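Local atomic coordinates of exoribonuclease II, mitochondrial (Candida glabrata, PDB entry 6F3H), a protein that degrades RNA in the 3'-to-5' direction as the exoribonuclease component of the mitochondrial degradosome mtEXO. Residues 530-533 / 537-540; 242-247 / 735-740; 387-392 / 487-492; 256-261 / 299-304. The protein carries 1 engineered substitution. All blocks are in the same frame, centred on the assembly; numbering follows the deposited sequence.

The four contacts lie apart from one another, and no two of them touch. Contact 2 is buried near the centre of the molecule. It joins partners almost 500 residues apart in sequence and relies on methyl packing. Contact 4 is also buried but farther out, and one tyrosine-aspartate pair carries it between two helices. Strand 242-248 of contact 2 is followed in the chain by helix 251-281 of contact 4. Contacts 1 and 3 both belong to the RNB domain. Contact 3 mixes a charged cluster with aromatic packing in a sheet. Contact 1 is local and nearer the surface, and backbone bonds at a helix end hold it.

Contact 1 (530-533 / 537-540); sequences VDSI and DDNS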
loop_
_atom_site.group_PDB
_atom_site.type_symbol
_atom_site.label_atom_id
_atom_site.label_comp_id
_atom_site.label_asym_id
_atom_site.label_seq_id
_atom_site.Cartn_x
_atom_site.Cartn_y
_atom_site.Cartn_z
ATOM N N VAL A 530 -19.576 -21.796 8.673
ATOM C CA VAL A 530 -18.901 -22.870 7.951
ATOM C C VAL A 530 -18.004 -23.666 8.877
ATOM O O VAL A 530 -17.936 -24.896 8.793
ATOM C CB VAL A 530 -18.107 -22.303 6.767
ATOM C CG1 VAL A 530 -17.338 -23.404 6.093
ATOM C CG2 VAL A 530 -19.055 -21.655 5.788
ATOM N N ASP A 531 -17.246 -22.983 9.730
ATOM C CA ASP A 531 -16.356 -23.743 10.589
ATOM C C ASP A 531 -17.154 -24.622 11.542
ATOM O O ASP A 531 -16.902 -25.830 11.648
ATOM C CB ASP A 531 -15.429 -22.812 11.349
ATOM C CG ASP A 531 -14.244 -22.364 10.510
ATOM O OD1 ASP A 531 -13.684 -23.202 9.763
ATOM O OD2 ASP A 531 -13.852 -21.177 10.618
ATOM N N SER A 532 -18.189 -24.059 12.172
ATOM C CA SER A 532 -18.929 -24.869 13.130
ATOM C C SER A 532 -19.619 -26.012 12.413
ATOM O O SER A 532 -19.810 -27.090 12.983
ATOM C CB SER A 532 -19.898 -24.007 13.954
ATOM O OG SER A 532 -20.870 -23.391 13.151
ATOM N N ILE A 533 -19.972 -25.794 11.158
ATOM C CA ILE A 533 -20.524 -26.858 10.338
ATOM C C ILE A 533 -19.521 -27.987 10.161
ATOM O O ILE A 533 -19.860 -29.164 10.312
ATOM C CB ILE A 533 -20.948 -26.278 8.987
ATOM C CG1 ILE A 533 -22.217 -25.466 9.184
ATOM C CG2 ILE A 533 -21.071 -27.370 7.946
ATOM C CD1 ILE A 533 -22.532 -24.609 8.034
ATOM N N ASP A 537 -20.929 -28.818 14.763
ATOM C CA ASP A 537 -21.671 -28.037 15.753
ATOM C C ASP A 537 -22.967 -27.507 15.171
ATOM O O ASP A 537 -23.931 -27.260 15.903
ATOM C CB ASP A 537 -20.843 -26.863 16.259
ATOM C CG ASP A 537 -19.558 -27.300 16.875
ATOM O OD1 ASP A 537 -19.506 -28.429 17.422
ATOM O OD2 ASP A 537 -18.602 -26.500 16.811
ATOM N N ASP A 538 -22.981 -27.279 13.866
ATOM C CA ASP A 538 -24.043 -26.559 13.196
ATOM C C ASP A 538 -24.629 -27.463 12.131
ATOM O O ASP A 538 -23.887 -28.030 11.317
ATOM C CB ASP A 538 -23.487 -25.275 12.585
ATOM C CG ASP A 538 -24.558 -24.360 12.069
ATOM O OD1 ASP A 538 -25.479 -24.843 11.380
ATOM O OD2 ASP A 538 -24.476 -23.147 12.373
ATOM N N ASN A 539 -25.968 -27.566 12.122
ATOM C CA ASN A 539 -26.676 -28.413 11.168
ATOM C C ASN A 539 -27.886 -27.726 10.544
ATOM O O ASN A 539 -28.736 -28.410 9.962
ATOM C CB ASN A 539 -27.155 -29.717 11.817
ATOM C CG ASN A 539 -26.118 -30.820 11.770
ATOM O OD1 ASN A 539 -25.849 -31.395 10.706
ATOM N ND2 ASN A 539 -25.549 -31.145 12.930
ATOM N N SER A 540 -27.979 -26.400 10.625
ATOM C CA SER A 540 -29.103 -25.667 10.046
ATOM C C SER A 540 -29.202 -25.777 8.525
ATOM O O SER A 540 -30.195 -25.307 7.961
ATOM C CB SER A 540 -29.017 -24.190 10.429
ATOM O OG SER A 540 -28.030 -23.529 9.658
#
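This is a short-range backbone contact at the C-terminal end of helix 527-534, where Ser532 and Ile533 meet Asp537 and Asp538 of the following loop. The carbonyl oxygen of Ser532 is the hub. It accepts a hydrogen bond from Asp538 N at 3.3 Å, and the donor stands well above the carbonyl plane. A second, weak bond reaches Ser532 O from Asp537 N, with an N-H...O angle of 121°. Both link the last part of the helix to the loop that leads to helix 543-567. Ser532 and Asp538 share most of the contact. Asp538 CB sits 3.3 Å from Ser532 OG and 3.6 Å from Ile533 CG1, so it touches both helix residues. The Asp538 carboxylate turns back along its own loop and forms an Asx turn: OD1 accepts from Ser540 N at 3.0 Å, nearly in line with the C-O bond. CG lies anti to the backbone N (chi1 -171°), which carries the carboxylate past Ile533 CG1 toward Ser540. Ser532 OG bonds within the helix, to Lys529 O. Asp537 lies at the exposed margin, with its CB against Ser532 CB at 3.8 Å and its OD2 bonded to Asn535 ND2.

Contact 2 (242-247 / 735-740); sequences SPTTVA and FQARAD
Thr244 and Thr245 pack against Ala737 in a strand-on-helix contact. Strand 242-248 is the middle strand of a three-stranded antiparallel sheet, between strands 166-169 and 231-237. The long helix 725-761 passes over it, and the short segments run nearly perpendicular, with 81° between their directions. Their axes come within 7.5 Å, consistent with the small side chain of Ala737. The tight part centres on the methyl group of Ala737. Thr245 CG2 meets Ala737 CB at 3.7 Å. Thr244 adds its OG1, which lies 3.8 Å from Ala737 CA. The CA atoms of Thr244 and Ala737 are 5.4 Å apart. The hydroxyls of the two threonines find partners in the sheet. Thr245 OG1 bonds to His167 ND1, and Thr244 OG1 makes a weak bond to Tyr235 O. Thr245 thus meets the helix through carbon, while Thr244 uses both OG1 and CG2.

The contact is looser away from Ala737. Of this strand segment, Asp740 comes near only Thr244; it also touches Asn237. Gln736, the residue before Ala737, barely adds to the buried surface, and its OE1 is bonded to Tyr678 N. On the helix side turned from the strand, Arg738 is partly exposed and reaches weakly to Thr461. With chi1 at 63°, Thr244 CG2 is anti to the carbonyl carbon and beside the backbone N, 3.6 Å from Asp740 OD2.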
loop_
_atom_site.group_PDB
_atom_site.type_symbol
_atom_site.label_atom_id
_atom_site.label_comp_id
_atom_site.label_asym_id
_atom_site.label_seq_id
_atom_site.Cartn_x
_atom_site.Cartn_y
_atom_site.Cartn_z
ATOM N N SER A 242 11.914 2.601 -5.672
ATOM C CA SER A 242 11.961 3.755 -6.542
ATOM C C SER A 242 10.742 4.606 -6.261
ATOM O O SER A 242 9.710 4.080 -5.830
ATOM C CB SER A 242 11.982 3.318 -8.001
ATOM O OG SER A 242 11.472 4.348 -8.805
ATOM N N PRO A 243 10.814 5.908 -6.518
ATOM C CA PRO A 243 9.685 6.779 -6.187
ATOM C C PRO A 243 8.501 6.557 -7.104
ATOM O O PRO A 243 8.643 6.415 -8.321
ATOM C CB PRO A 243 10.267 8.179 -6.368
ATOM C CG PRO A 243 11.432 7.986 -7.306
ATOM C CD PRO A 243 12.014 6.689 -6.860
ATOM N N THR A 244 7.313 6.587 -6.513
ATOM C CA THR A 244 6.101 6.346 -7.279
ATOM C C THR A 244 5.345 7.626 -7.576
ATOM O O THR A 244 4.977 7.874 -8.721
ATOM C CB THR A 244 5.169 5.361 -6.550
ATOM O OG1 THR A 244 4.742 5.916 -5.306
ATOM C CG2 THR A 244 5.867 4.032 -6.278
ATOM N N THR A 245 5.167 8.483 -6.583
ATOM C CA THR A 245 4.229 9.566 -6.778
ATOM C C THR A 245 4.600 10.672 -5.808
ATOM O O THR A 245 5.360 10.456 -4.856
ATOM C CB THR A 245 2.810 9.065 -6.563
ATOM O OG1 THR A 245 1.862 10.055 -6.989
ATOM C CG2 THR A 245 2.628 8.724 -5.090
ATOM N N VAL A 246 4.088 11.868 -6.082
ATOM C CA VAL A 246 4.224 12.989 -5.157
ATOM C C VAL A 246 3.014 13.894 -5.298
ATOM O O VAL A 246 2.522 14.135 -6.399
ATOM C CB VAL A 246 5.532 13.758 -5.426
ATOM C CG1 VAL A 246 5.551 14.275 -6.850
ATOM C CG2 VAL A 246 5.723 14.881 -4.425
ATOM N N ALA A 247 2.550 14.413 -4.180
ATOM C CA ALA A 247 1.431 15.332 -4.213
ATOM C C ALA A 247 1.883 16.690 -4.733
ATOM O O ALA A 247 3.012 17.123 -4.502
ATOM C CB ALA A 247 0.833 15.477 -2.811
ATOM N N PHE A 735 -1.791 2.753 -9.622
ATOM C CA PHE A 735 -2.256 1.790 -8.632
ATOM C C PHE A 735 -1.203 1.503 -7.589
ATOM O O PHE A 735 -1.488 1.479 -6.387
ATOM C CB PHE A 735 -2.620 0.485 -9.309
ATOM C CG PHE A 735 -3.817 0.568 -10.182
ATOM C CD1 PHE A 735 -4.657 1.662 -10.135
ATOM C CD2 PHE A 735 -4.138 -0.485 -11.018
ATOM C CE1 PHE A 735 -5.786 1.722 -10.935
ATOM C CE2 PHE A 735 -5.264 -0.442 -11.816
ATOM C CZ PHE A 735 -6.089 0.659 -11.779
ATOM N N GLN A 736 0.012 1.216 -8.037
ATOM C CA GLN A 736 1.060 0.914 -7.084
ATOM C C GLN A 736 1.267 2.077 -6.134
ATOM O O GLN A 736 1.434 1.874 -4.929
ATOM C CB GLN A 736 2.342 0.586 -7.814
ATOM C CG GLN A 736 3.399 0.186 -6.874
ATOM C CD GLN A 736 3.201 -1.214 -6.365
ATOM O OE1 GLN A 736 3.526 -2.159 -7.064
ATOM N NE2 GLN A 736 2.723 -1.361 -5.125
ATOM N N ALA A 737 1.218 3.304 -6.653
ATOM C CA ALA A 737 1.260 4.476 -5.789
ATOM C C ALA A 737 0.212 4.372 -4.693
ATOM O O ALA A 737 0.537 4.351 -3.503
ATOM C CB ALA A 737 1.047 5.735 -6.621
ATOM N N ARG A 738 -1.059 4.248 -5.086
ATOM C CA ARG A 738 -2.124 4.224 -4.092
ATOM C C ARG A 738 -2.030 3.003 -3.214
ATOM O O ARG A 738 -2.468 3.034 -2.066
ATOM C CB ARG A 738 -3.479 4.248 -4.758
ATOM C CG ARG A 738 -3.804 5.581 -5.278
ATOM C CD ARG A 738 -4.303 6.398 -4.139
ATOM N NE ARG A 738 -5.237 5.614 -3.347
ATOM C CZ ARG A 738 -5.734 6.010 -2.183
ATOM N NH1 ARG A 738 -6.594 5.226 -1.546
ATOM N NH2 ARG A 738 -5.363 7.181 -1.661
ATOM N N ALA A 739 -1.478 1.920 -3.736
ATOM C CA ALA A 739 -1.298 0.748 -2.902
ATOM C C ALA A 739 -0.328 1.049 -1.788
ATOM O O ALA A 739 -0.585 0.726 -0.635
ATOM C CB ALA A 739 -0.779 -0.416 -3.736
ATOM N N ASP A 740 0.760 1.730 -2.104
ATOM C CA ASP A 740 1.781 1.996 -1.102
ATOM C C ASP A 740 1.260 2.902 -0.009
ATOM O O ASP A 740 1.371 2.582 1.177
ATOM C CB ASP A 740 2.981 2.611 -1.776
ATOM C CG ASP A 740 3.551 1.702 -2.795
ATOM O OD1 ASP A 740 3.675 0.487 -2.494
ATOM O OD2 ASP A 740 3.835 2.201 -3.902
#

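Contact 3 (387-392 / 487-492); sequences TDRYDF and KTETIS
The backbones of the two segments stay apart, with Arg389 and Glu489 as the nearest CA pair at 7.9 Å and the touching parts running 73° apart. Side chains therefore bridge the gap. Arg389 bends at chi3 (73°) and brings its guanidinium across the side chain of Glu489 at about a right angle. Glu489 OE1 lies over one face of the guanidinium, 3.0 Å from Arg389 NE. OE1 is well out of the guanidinium plane, so no N-H points at it and the salt bridge rests on charge; the two planes are 83° apart. The guanidinium edge is used differently. Arg389 NH2 gives a weak hydrogen bond of 2.8 Å to Thr490 O, which lies near the guanidinium plane. The N-H of Arg389 NE goes to Gly517 O. Glu489 OE2 also pairs with Arg478, so the carboxylate has two arginine partners.

At the other end, the Phe392 ring rests against Ser492. Phe392 CZ is 3.7 Å from Ser492 CB, and the hydroxyl approaches the ring obliquely. Ser492 OG bonds to His427 ND1, while His425 and His427 both meet Phe392 edge-to-face. The short strand 390-391 is an outermost strand of a mixed sheet. Strand 505-519 lies between it and strand 488-499, and so the side chains described here span a strand in the beta-sheet of the RNB domain.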
loop_
_atom_site.group_PDB
_atom_site.type_symbol
_atom_site.label_atom_id
_atom_site.label_comp_id
_atom_site.label_asym_id
_atom_site.label_seq_id
_atom_site.Cartn_x
_atom_site.Cartn_y
_atom_site.Cartn_z
ATOM N N THR A 387 -26.156 -8.683 -21.385
ATOM C CA THR A 387 -27.548 -9.048 -21.629
ATOM C C THR A 387 -27.684 -10.469 -22.265
ATOM O O THR A 387 -28.785 -10.897 -22.620
ATOM C CB THR A 387 -28.229 -7.969 -22.516
ATOM N N ASP A 388 -26.563 -11.202 -22.356
ATOM C CA ASP A 388 -26.478 -12.540 -22.978
ATOM C C ASP A 388 -25.682 -13.507 -22.084
ATOM O O ASP A 388 -24.614 -14.013 -22.421
ATOM C CB ASP A 388 -25.889 -12.411 -24.385
ATOM C CG ASP A 388 -25.944 -13.714 -25.182
ATOM O OD1 ASP A 388 -25.803 -14.803 -24.590
ATOM O OD2 ASP A 388 -26.183 -13.649 -26.409
ATOM N N ARG A 389 -26.203 -13.777 -20.902
ATOM C CA ARG A 389 -25.443 -14.431 -19.851
ATOM C C ARG A 389 -25.950 -15.834 -19.552
ATOM O O ARG A 389 -27.161 -16.055 -19.459
ATOM C CB ARG A 389 -25.544 -13.579 -18.593
ATOM C CG ARG A 389 -25.526 -12.107 -18.908
ATOM C CD ARG A 389 -25.758 -11.298 -17.671
ATOM N NE ARG A 389 -24.600 -11.312 -16.799
ATOM C CZ ARG A 389 -23.551 -10.521 -16.967
ATOM N NH1 ARG A 389 -23.520 -9.669 -17.986
ATOM N NH2 ARG A 389 -22.536 -10.589 -16.123
ATOM N N TYR A 390 -25.025 -16.779 -19.374
ATOM C CA TYR A 390 -25.385 -18.122 -18.908
ATOM C C TYR A 390 -26.069 -18.093 -17.538
ATOM O O TYR A 390 -25.599 -17.421 -16.623
ATOM C CB TYR A 390 -24.124 -18.967 -18.832
ATOM C CG TYR A 390 -24.355 -20.378 -18.359
ATOM C CD1 TYR A 390 -24.448 -20.678 -17.003
ATOM C CD2 TYR A 390 -24.476 -21.419 -19.268
ATOM C CE1 TYR A 390 -24.659 -21.972 -16.570
ATOM C CE2 TYR A 390 -24.681 -22.717 -18.843
ATOM C CZ TYR A 390 -24.768 -22.987 -17.496
ATOM O OH TYR A 390 -24.965 -24.276 -17.078
ATOM N N ASP A 391 -27.165 -18.842 -17.371
ATOM C CA ASP A 391 -27.838 -18.913 -16.074
ATOM C C ASP A 391 -27.580 -20.249 -15.389
ATOM O O ASP A 391 -27.906 -21.309 -15.934
ATOM C CB ASP A 391 -29.347 -18.691 -16.175
ATOM C CG ASP A 391 -29.987 -18.403 -14.794
ATOM O OD1 ASP A 391 -29.573 -19.027 -13.790
ATOM O OD2 ASP A 391 -30.886 -17.529 -14.694
ATOM N N PHE A 392 -27.068 -20.177 -14.159
ATOM C CA PHE A 392 -26.787 -21.327 -13.315
ATOM C C PHE A 392 -28.012 -21.763 -12.525
ATOM O O PHE A 392 -27.969 -22.779 -11.822
ATOM C CB PHE A 392 -25.638 -20.985 -12.371
ATOM C CG PHE A 392 -24.346 -20.658 -13.082
ATOM C CD1 PHE A 392 -24.066 -19.343 -13.486
ATOM C CD2 PHE A 392 -23.414 -21.658 -13.367
ATOM C CE1 PHE A 392 -22.865 -19.028 -14.169
ATOM C CE2 PHE A 392 -22.216 -21.362 -14.032
ATOM C CZ PHE A 392 -21.935 -20.049 -14.433
ATOM N N LYS A 487 -31.804 -12.316 -8.999
ATOM C CA LYS A 487 -31.058 -12.618 -10.204
ATOM C C LYS A 487 -29.859 -11.667 -10.211
ATOM O O LYS A 487 -30.008 -10.445 -10.078
ATOM C CB LYS A 487 -31.965 -12.509 -11.430
ATOM C CG LYS A 487 -31.742 -11.332 -12.309
ATOM C CD LYS A 487 -32.150 -11.633 -13.721
ATOM C CE LYS A 487 -31.803 -10.467 -14.628
ATOM N NZ LYS A 487 -31.769 -10.856 -16.067
ATOM N N THR A 488 -28.667 -12.250 -10.220
ATOM C CA THR A 488 -27.439 -11.549 -9.868
ATOM C C THR A 488 -26.359 -11.868 -10.892
ATOM O O THR A 488 -25.926 -13.018 -11.012
ATOM C CB THR A 488 -26.987 -11.945 -8.463
ATOM O OG1 THR A 488 -27.885 -11.360 -7.509
ATOM C CG2 THR A 488 -25.577 -11.469 -8.198
ATOM N N GLU A 489 -25.959 -10.849 -11.642
ATOM C CA GLU A 489 -24.977 -10.999 -12.702
ATOM C C GLU A 489 -23.597 -11.272 -12.138
ATOM O O GLU A 489 -23.188 -10.694 -11.130
ATOM C CB GLU A 489 -24.940 -9.754 -13.571
ATOM C CG GLU A 489 -26.283 -9.076 -13.723
ATOM C CD GLU A 489 -26.338 -8.202 -14.961
ATOM O OE1 GLU A 489 -25.757 -8.611 -15.995
ATOM O OE2 GLU A 489 -26.952 -7.110 -14.905
ATOM N N THR A 490 -22.874 -12.161 -12.792
ATOM C CA THR A 490 -21.552 -12.505 -12.335
ATOM C C THR A 490 -20.643 -12.550 -13.526
ATOM O O THR A 490 -21.080 -12.505 -14.678
ATOM C CB THR A 490 -21.455 -13.880 -11.687
ATOM O OG1 THR A 490 -21.343 -14.856 -12.729
ATOM C CG2 THR A 490 -22.655 -14.157 -10.880
ATOM N N ILE A 491 -19.372 -12.725 -13.217
ATOM C CA ILE A 491 -18.411 -13.278 -14.139
ATOM C C ILE A 491 -17.938 -14.570 -13.514
ATOM O O ILE A 491 -17.382 -14.560 -12.412
ATOM C CB ILE A 491 -17.228 -12.336 -14.376
ATOM C CG1 ILE A 491 -17.711 -11.013 -14.966
ATOM C CG2 ILE A 491 -16.244 -12.982 -15.318
ATOM C CD1 ILE A 491 -16.561 -10.153 -15.547
ATOM N N SER A 492 -18.126 -15.674 -14.215
ATOM C CA SER A 492 -17.937 -16.962 -13.588
ATOM C C SER A 492 -16.868 -17.763 -14.307
ATOM O O SER A 492 -16.825 -17.828 -15.542
ATOM C CB SER A 492 -19.261 -17.711 -13.529
ATOM O OG SER A 492 -20.243 -16.903 -12.897
#

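Contact 4 (256-261 / 299-304); sequences LFYQEV and LNDYAA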
loop_
_atom_site.group_PDB
_atom_site.type_symbol
_atom_site.label_atom_id
_atom_site.label_comp_id
_atom_site.label_asym_id
_atom_site.label_seq_id
_atom_site.Cartn_x
_atom_site.Cartn_y
_atom_site.Cartn_z
ATOM N N LEU A 256 0.701 29.534 0.073
ATOM C CA LEU A 256 0.438 30.910 0.441
ATOM C C LEU A 256 -0.155 30.996 1.833
ATOM O O LEU A 256 0.303 31.795 2.653
ATOM C CB LEU A 256 -0.494 31.541 -0.583
ATOM C CG LEU A 256 -0.938 32.912 -0.089
ATOM C CD1 LEU A 256 0.099 33.974 -0.472
ATOM C CD2 LEU A 256 -2.340 33.266 -0.580
ATOM N N PHE A 257 -1.098 30.116 2.156
ATOM C CA PHE A 257 -1.682 30.130 3.489
ATOM C C PHE A 257 -0.597 30.089 4.551
ATOM O O PHE A 257 -0.553 30.936 5.446
ATOM C CB PHE A 257 -2.625 28.942 3.660
ATOM C CG PHE A 257 -3.068 28.706 5.092
ATOM C CD1 PHE A 257 -4.109 29.435 5.644
ATOM C CD2 PHE A 257 -2.460 27.742 5.879
ATOM C CE1 PHE A 257 -4.536 29.216 6.965
ATOM C CE2 PHE A 257 -2.879 27.520 7.203
ATOM C CZ PHE A 257 -3.919 28.262 7.742
ATOM N N TYR A 258 0.334 29.146 4.435
ATOM C CA TYR A 258 1.311 29.033 5.507
ATOM C C TYR A 258 2.326 30.166 5.471
ATOM O O TYR A 258 2.952 30.435 6.496
ATOM C CB TYR A 258 1.960 27.641 5.502
ATOM C CG TYR A 258 1.088 26.671 6.292
ATOM C CD1 TYR A 258 0.879 26.850 7.651
ATOM C CD2 TYR A 258 0.431 25.612 5.682
ATOM C CE1 TYR A 258 0.050 25.998 8.402
ATOM C CE2 TYR A 258 -0.409 24.748 6.429
ATOM C CZ TYR A 258 -0.589 24.959 7.796
ATOM O OH TYR A 258 -1.395 24.148 8.575
ATOM N N GLN A 259 2.492 30.859 4.339
ATOM C CA GLN A 259 3.318 32.062 4.371
ATOM C C GLN A 259 2.683 33.136 5.240
ATOM O O GLN A 259 3.368 33.766 6.054
ATOM C CB GLN A 259 3.561 32.606 2.980
ATOM C CG GLN A 259 4.824 32.122 2.409
ATOM C CD GLN A 259 5.079 32.753 1.073
ATOM O OE1 GLN A 259 4.193 33.393 0.501
ATOM N NE2 GLN A 259 6.274 32.540 0.536
ATOM N N GLU A 260 1.371 33.369 5.075
ATOM C CA GLU A 260 0.698 34.391 5.874
ATOM C C GLU A 260 0.689 34.036 7.348
ATOM O O GLU A 260 0.831 34.916 8.212
ATOM C CB GLU A 260 -0.727 34.598 5.377
ATOM C CG GLU A 260 -0.815 34.777 3.876
ATOM C CD GLU A 260 -2.242 35.011 3.386
ATOM O OE1 GLU A 260 -2.442 35.847 2.473
ATOM O OE2 GLU A 260 -3.170 34.360 3.911
ATOM N N VAL A 261 0.565 32.749 7.643
ATOM C CA VAL A 261 0.583 32.264 9.016
ATOM C C VAL A 261 1.895 32.615 9.693
ATOM O O VAL A 261 1.919 33.170 10.800
ATOM C CB VAL A 261 0.352 30.751 9.015
ATOM C CG1 VAL A 261 0.590 30.201 10.387
ATOM C CG2 VAL A 261 -1.045 30.452 8.498
ATOM N N LEU A 299 -1.612 23.211 14.112
ATOM C CA LEU A 299 -1.380 22.025 14.928
ATOM C C LEU A 299 -1.967 20.802 14.268
ATOM O O LEU A 299 -1.375 19.718 14.270
ATOM C CB LEU A 299 -2.024 22.186 16.288
ATOM C CG LEU A 299 -1.492 23.356 17.075
ATOM C CD1 LEU A 299 -2.448 23.620 18.234
ATOM C CD2 LEU A 299 -0.080 23.058 17.514
ATOM N N ASN A 300 -3.130 20.975 13.677
ATOM C CA ASN A 300 -3.778 19.880 12.996
ATOM C C ASN A 300 -2.924 19.380 11.842
ATOM O O ASN A 300 -2.617 18.186 11.760
ATOM C CB ASN A 300 -5.144 20.349 12.536
ATOM C CG ASN A 300 -5.921 19.272 11.886
ATOM O OD1 ASN A 300 -6.150 18.220 12.461
ATOM N ND2 ASN A 300 -6.352 19.526 10.667
ATOM N N ASP A 301 -2.503 20.281 10.955
ATOM C CA ASP A 301 -1.656 19.854 9.857
ATOM C C ASP A 301 -0.365 19.209 10.349
ATOM O O ASP A 301 0.248 18.438 9.614
ATOM C CB ASP A 301 -1.361 21.040 8.931
ATOM C CG ASP A 301 -2.526 21.356 7.997
ATOM O OD1 ASP A 301 -3.321 20.436 7.757
ATOM O OD2 ASP A 301 -2.648 22.484 7.468
ATOM N N TYR A 302 0.058 19.470 11.579
ATOM C CA TYR A 302 1.250 18.779 12.055
ATOM C C TYR A 302 0.929 17.364 12.531
ATOM O O TYR A 302 1.566 16.407 12.091
ATOM C CB TYR A 302 1.923 19.590 13.164
ATOM C CG TYR A 302 3.350 19.172 13.447
ATOM C CD1 TYR A 302 4.418 19.727 12.756
ATOM C CD2 TYR A 302 3.627 18.204 14.395
ATOM C CE1 TYR A 302 5.727 19.322 13.013
ATOM C CE2 TYR A 302 4.925 17.795 14.660
ATOM C CZ TYR A 302 5.967 18.353 13.970
ATOM O OH TYR A 302 7.244 17.926 14.253
ATOM N N ALA A 303 -0.076 17.212 13.402
ATOM C CA ALA A 303 -0.443 15.892 13.924
ATOM C C ALA A 303 -0.823 14.927 12.814
ATOM O O ALA A 303 -0.547 13.724 12.905
ATOM C CB ALA A 303 -1.597 16.014 14.906
ATOM N N ALA A 304 -1.510 15.425 11.788
ATOM C CA ALA A 304 -1.914 14.618 10.655
ATOM C C ALA A 304 -0.753 14.203 9.772
ATOM O O ALA A 304 -0.915 13.288 8.965
ATOM C CB ALA A 304 -2.920 15.396 9.840
#
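Tyr258 and Asp301 join two helices through their polar ends. Their CA atoms are 10.6 Å apart, the nearest such pair of the two segments. Tyr258 OH donates a hydrogen bond to Asp301 OD2. The oxygens are modelled 2.4 Å apart, and so short a value is doubtful at this resolution. Asp301 OD2 lies at the edge of the tyrosine ring, near its plane, 3.3 Å from Tyr258 CE2. The ring and carboxylate planes are inclined by 63°, and the two side chains approach at a slant.

The conformations of both residues serve this reach. The CB of each is directed at the other helix. In Tyr258, chi1 of -85° carries the ring on in that direction, with OH at its far end next to Asp301. Asp301 has CG anti to its carbonyl carbon, beside the backbone N (chi1 -78°), which brings OD2 out to the phenol. The second oxygen, OD1, makes a weak bond to Asn306 ND2, so each carboxylate oxygen has a partner. Helices 251-281 and 293-303 belong to an all-helical stretch, with the short helix 285-291 between them in the chain. Tyr258 also touches Thr297 and Leu298 of helix 293-303, and Leu313 of helix 311-322 packs on it.

Beside it in sequence, Phe257 lies over one face of the ring. Phe257 CD2 stands 3.5 Å above the Tyr258 ring, over its centre. The Phe257 ring in turn has Val261 CG2 over one face, 3.6 Å from its plane and displaced toward the rim. The Asp301 side chain also touches Ile307 and Trp358.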